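Local coordinates for protein-tyrosine-phosphatase (Shewanella sp., PDB 2Z72), which hydrolyses phosphotyrosine in proteins as a cold-active phosphatase, probably by using the pair of zinc ions bound in its calcineurin-like phosphoesterase fold, at residues S212-R217 and N252-Y257. Residues are numbered along the deposited sequence; the frame is centred on the assembly and turned at random.
Sequences SEWISR and NGPTWY
E213 and N252 illustrate how one carboxylate can serve two neighbours by dividing its oxygens between them. N252 ND2 donates to E213 OE1 at 3.0 Å in a fairly straight bond (161°), reaching the oxygen on its anti side while the carboxylate and amide planes stand 41° apart. The other oxygen faces R217, whose guanidinium comes side-on in its own plane and places both NE and NH2 on E213 OE2, NE at 2.8 Å; D243 is a second salt-bridge partner of R217 NH2. With E213 CG anti to the backbone N (chi1 -180°) and the chain extended beyond it, the carboxylate is carried out between N252 and R217. A lysine in place of E213 would probably cost N252 ND2 its carboxylate acceptor and set a positive charge against R217, whose bridge to E213 would be lost. Within the calcineurin-like phosphoesterase domain, the contact joins the short helix 212-216 to the loop following helix 243-249, and F247 of that helix touches E213, R217 and N252 alike. A water bridges the polar side, accepting from both E213 N and N252 ND2 at 3.1 Å each. On the buried side, P254 CG approaches W214 CZ3 obliquely at 4.1 Å, the side chains crossing at about a right angle; the side chain of P254 lies about 11 Å from a bound zinc ion, and H276 and F277 meet the indole from helix 267-277.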
ATOM      1  N   SER A 212      -0.534  -7.827  21.327  1.00 16.20           N
ATOM      2  CA  SER A 212       0.185  -7.610  22.595  1.00 17.11           C
ATOM      3  C   SER A 212       1.579  -8.191  22.537  1.00 17.04           C
ATOM      4  O   SER A 212       2.492  -7.762  23.273  1.00 17.31           O
ATOM      5  CB  SER A 212      -0.634  -8.219  23.734  1.00 21.55           C
ATOM      6  OG  SER A 212      -1.726  -7.309  23.979  1.00 27.06           O
ATOM      7  N   GLU A 213       1.819  -9.142  21.642  1.00 16.34           N
ATOM      8  CA  GLU A 213       3.205  -9.705  21.451  1.00 16.47           C
ATOM      9  C   GLU A 213       4.190  -8.638  21.042  1.00 14.87           C
ATOM     10  O   GLU A 213       5.381  -8.781  21.360  1.00 17.58           O
ATOM     11  CB  GLU A 213       3.158 -10.882  20.465  1.00 17.29           C
ATOM     12  CG  GLU A 213       4.477 -11.562  20.175  1.00 19.19           C
ATOM     13  CD  GLU A 213       4.400 -12.877  19.452  1.00 19.43           C
ATOM     14  OE1 GLU A 213       3.264 -13.236  19.111  1.00 19.49           O
ATOM     15  OE2 GLU A 213       5.510 -13.434  19.163  1.00 20.75           O
ATOM     16  N   TRP A 214       3.764  -7.590  20.326  1.00 14.76           N
ATOM     17  CA  TRP A 214       4.651  -6.476  20.024  1.00 14.16           C
ATOM     18  C   TRP A 214       5.320  -5.931  21.305  1.00 16.84           C
ATOM     19  O   TRP A 214       6.476  -5.582  21.354  1.00 15.99           O
ATOM     20  CB  TRP A 214       3.827  -5.367  19.311  1.00 14.00           C
ATOM     21  CG  TRP A 214       4.602  -4.078  19.096  1.00 13.05           C
ATOM     22  CD1 TRP A 214       4.852  -3.035  19.968  1.00 14.23           C
ATOM     23  CD2 TRP A 214       5.235  -3.696  17.865  1.00 11.48           C
ATOM     24  NE1 TRP A 214       5.577  -2.054  19.408  1.00 13.05           N
ATOM     25  CE2 TRP A 214       5.834  -2.440  18.095  1.00 12.00           C
ATOM     26  CE3 TRP A 214       5.368  -4.296  16.592  1.00 13.45           C
ATOM     27  CZ2 TRP A 214       6.529  -1.794  17.123  1.00 11.91           C
ATOM     28  CZ3 TRP A 214       6.066  -3.610  15.643  1.00 13.03           C
ATOM     29  CH2 TRP A 214       6.651  -2.371  15.866  1.00 12.82           C
ATOM     30  N   ILE A 215       4.464  -5.739  22.310  1.00 17.00           N
ATOM     31  CA  ILE A 215       4.880  -5.140  23.596  1.00 16.62           C
ATOM     32  C   ILE A 215       5.830  -6.024  24.352  1.00 16.86           C
ATOM     33  O   ILE A 215       6.849  -5.617  24.857  1.00 17.75           O
ATOM     34  CB  ILE A 215       3.615  -4.809  24.440  1.00 17.06           C
ATOM     35  CG1 ILE A 215       2.667  -3.836  23.727  1.00 17.95           C
ATOM     36  CG2 ILE A 215       4.055  -4.335  25.798  1.00 20.70           C
ATOM     37  CD1 ILE A 215       1.389  -3.472  24.437  1.00 21.05           C
ATOM     38  N   SER A 216       5.488  -7.317  24.336  1.00 16.75           N
ATOM     39  CA  SER A 216       6.363  -8.236  25.088  1.00 18.91           C
ATOM     40  C   SER A 216       7.719  -8.383  24.417  1.00 17.78           C
ATOM     41  O   SER A 216       8.717  -8.592  25.146  1.00 20.17           O
ATOM     42  CB  SER A 216       5.733  -9.578  25.376  0.57 24.58           C
ATOM     43  OG  SER A 216       5.365 -10.196  24.180  0.57 18.92           O
ATOM     44  N   ARG A 217       7.800  -8.260  23.093  1.00 17.40           N
ATOM     45  CA  ARG A 217       9.058  -8.272  22.357  1.00 17.47           C
ATOM     46  C   ARG A 217       9.798  -6.934  22.360  1.00 17.18           C
ATOM     47  O   ARG A 217      10.881  -6.876  21.818  1.00 20.65           O
ATOM     48  CB  ARG A 217       8.806  -8.707  20.909  1.00 19.18           C
ATOM     49  CG  ARG A 217       8.378 -10.205  20.875  1.00 19.09           C
ATOM     50  CD  ARG A 217       8.345 -10.671  19.435  1.00 21.23           C
ATOM     51  NE  ARG A 217       7.960 -12.099  19.432  1.00 20.64           N
ATOM     52  CZ  ARG A 217       8.820 -13.090  19.588  1.00 24.95           C
ATOM     53  NH1 ARG A 217      10.118 -12.901  19.747  1.00 32.58           N
ATOM     54  NH2 ARG A 217       8.359 -14.333  19.582  1.00 31.59           N
ATOM     55  N   ASN A 252       0.425 -13.482  13.774  1.00 14.85           N
ATOM     56  CA  ASN A 252       0.087 -12.574  14.872  1.00 14.06           C
ATOM     57  C   ASN A 252       0.727 -11.201  14.711  1.00 12.34           C
ATOM     58  O   ASN A 252       0.630 -10.336  15.605  1.00 13.57           O
ATOM     59  CB  ASN A 252       0.568 -13.151  16.226  1.00 16.93           C
ATOM     60  CG  ASN A 252      -0.205 -12.583  17.417  1.00 18.93           C
ATOM     61  OD1 ASN A 252      -1.404 -12.323  17.460  1.00 20.26           O
ATOM     62  ND2 ASN A 252       0.506 -12.346  18.519  1.00 19.35           N
ATOM     63  N   GLY A 253       1.450 -10.992  13.600  1.00 11.74           N
ATOM     64  CA  GLY A 253       2.252  -9.816  13.414  1.00 10.88           C
ATOM     65  C   GLY A 253       1.536  -8.696  12.682  1.00 10.41           C
ATOM     66  O   GLY A 253       0.342  -8.794  12.328  1.00 10.51           O
ATOM     67  N   PRO A 254       2.244  -7.583  12.524  1.00  9.20           N
ATOM     68  CA  PRO A 254       1.577  -6.391  12.025  1.00  9.73           C
ATOM     69  C   PRO A 254       0.872  -6.489  10.690  1.00  8.93           C
ATOM     70  O   PRO A 254      -0.057  -5.694  10.477  1.00  9.38           O
ATOM     71  CB  PRO A 254       2.764  -5.393  11.951  1.00  9.88           C
ATOM     72  CG  PRO A 254       3.685  -5.797  13.079  1.00 10.53           C
ATOM     73  CD  PRO A 254       3.574  -7.314  13.125  1.00 10.07           C
ATOM     74  N   THR A 255       1.304  -7.361   9.788  1.00  9.37           N
ATOM     75  CA  THR A 255       0.680  -7.424   8.477  1.00  9.26           C
ATOM     76  C   THR A 255      -0.347  -8.537   8.305  1.00  9.38           C
ATOM     77  O   THR A 255      -1.041  -8.539   7.299  1.00 10.40           O
ATOM     78  CB  THR A 255       1.733  -7.549   7.372  1.00  9.43           C
ATOM     79  OG1 THR A 255       2.495  -8.717   7.618  1.00 10.71           O
ATOM     80  CG2 THR A 255       2.622  -6.320   7.330  1.00 10.44           C
ATOM     81  N   TRP A 256      -0.545  -9.369   9.321  1.00 10.13           N
ATOM     82  CA  TRP A 256      -1.569 -10.420   9.260  1.00 10.41           C
ATOM     83  C   TRP A 256      -2.567 -10.367  10.385  1.00 10.73           C
ATOM     84  O   TRP A 256      -3.635 -10.970  10.282  1.00 11.48           O
ATOM     85  CB  TRP A 256      -0.917 -11.797   9.257  1.00 10.76           C
ATOM     86  CG  TRP A 256      -0.255 -12.212   8.006  1.00 10.75           C
ATOM     87  CD1 TRP A 256       1.039 -11.958   7.612  1.00 12.07           C
ATOM     88  CD2 TRP A 256      -0.832 -12.953   6.948  1.00 10.85           C
ATOM     89  NE1 TRP A 256       1.304 -12.508   6.404  1.00 11.66           N
ATOM     90  CE2 TRP A 256       0.162 -13.136   5.950  1.00 11.55           C
ATOM     91  CE3 TRP A 256      -2.070 -13.530   6.709  1.00 13.51           C
ATOM     92  CZ2 TRP A 256      -0.063 -13.838   4.770  1.00 12.07           C
ATOM     93  CZ3 TRP A 256      -2.297 -14.213   5.550  1.00 12.82           C
ATOM     94  CH2 TRP A 256      -1.303 -14.370   4.575  1.00 14.62           C
ATOM     95  N   TYR A 257      -2.255  -9.719  11.515  1.00 10.97           N
ATOM     96  CA  TYR A 257      -3.093  -9.812  12.691  1.00 11.13           C
ATOM     97  C   TYR A 257      -4.486  -9.302  12.443  1.00 11.74           C
ATOM     98  O   TYR A 257      -4.652  -8.205  11.928  1.00 13.34           O
ATOM     99  CB  TYR A 257      -2.455  -8.962  13.779  1.00 12.70           C
ATOM    100  CG  TYR A 257      -3.149  -9.003  15.133  1.00 12.03           C
ATOM    101  CD1 TYR A 257      -3.338 -10.215  15.822  1.00 14.29           C
ATOM    102  CD2 TYR A 257      -3.568  -7.815  15.727  1.00 15.06           C
ATOM    103  CE1 TYR A 257      -3.948 -10.215  17.074  1.00 16.52           C
ATOM    104  CE2 TYR A 257      -4.173  -7.856  16.976  1.00 15.45           C
ATOM    105  CZ  TYR A 257      -4.376  -9.042  17.631  1.00 15.40           C
ATOM    106  OH  TYR A 257      -4.965  -9.019  18.875  1.00 20.41           O
TER
HETATM  107  O   HOH W   1      -3.124  -9.116  21.221  1.00 25.92           O
HETATM  108  O   HOH W   2      -0.385 -11.210  21.221  1.00 22.59           O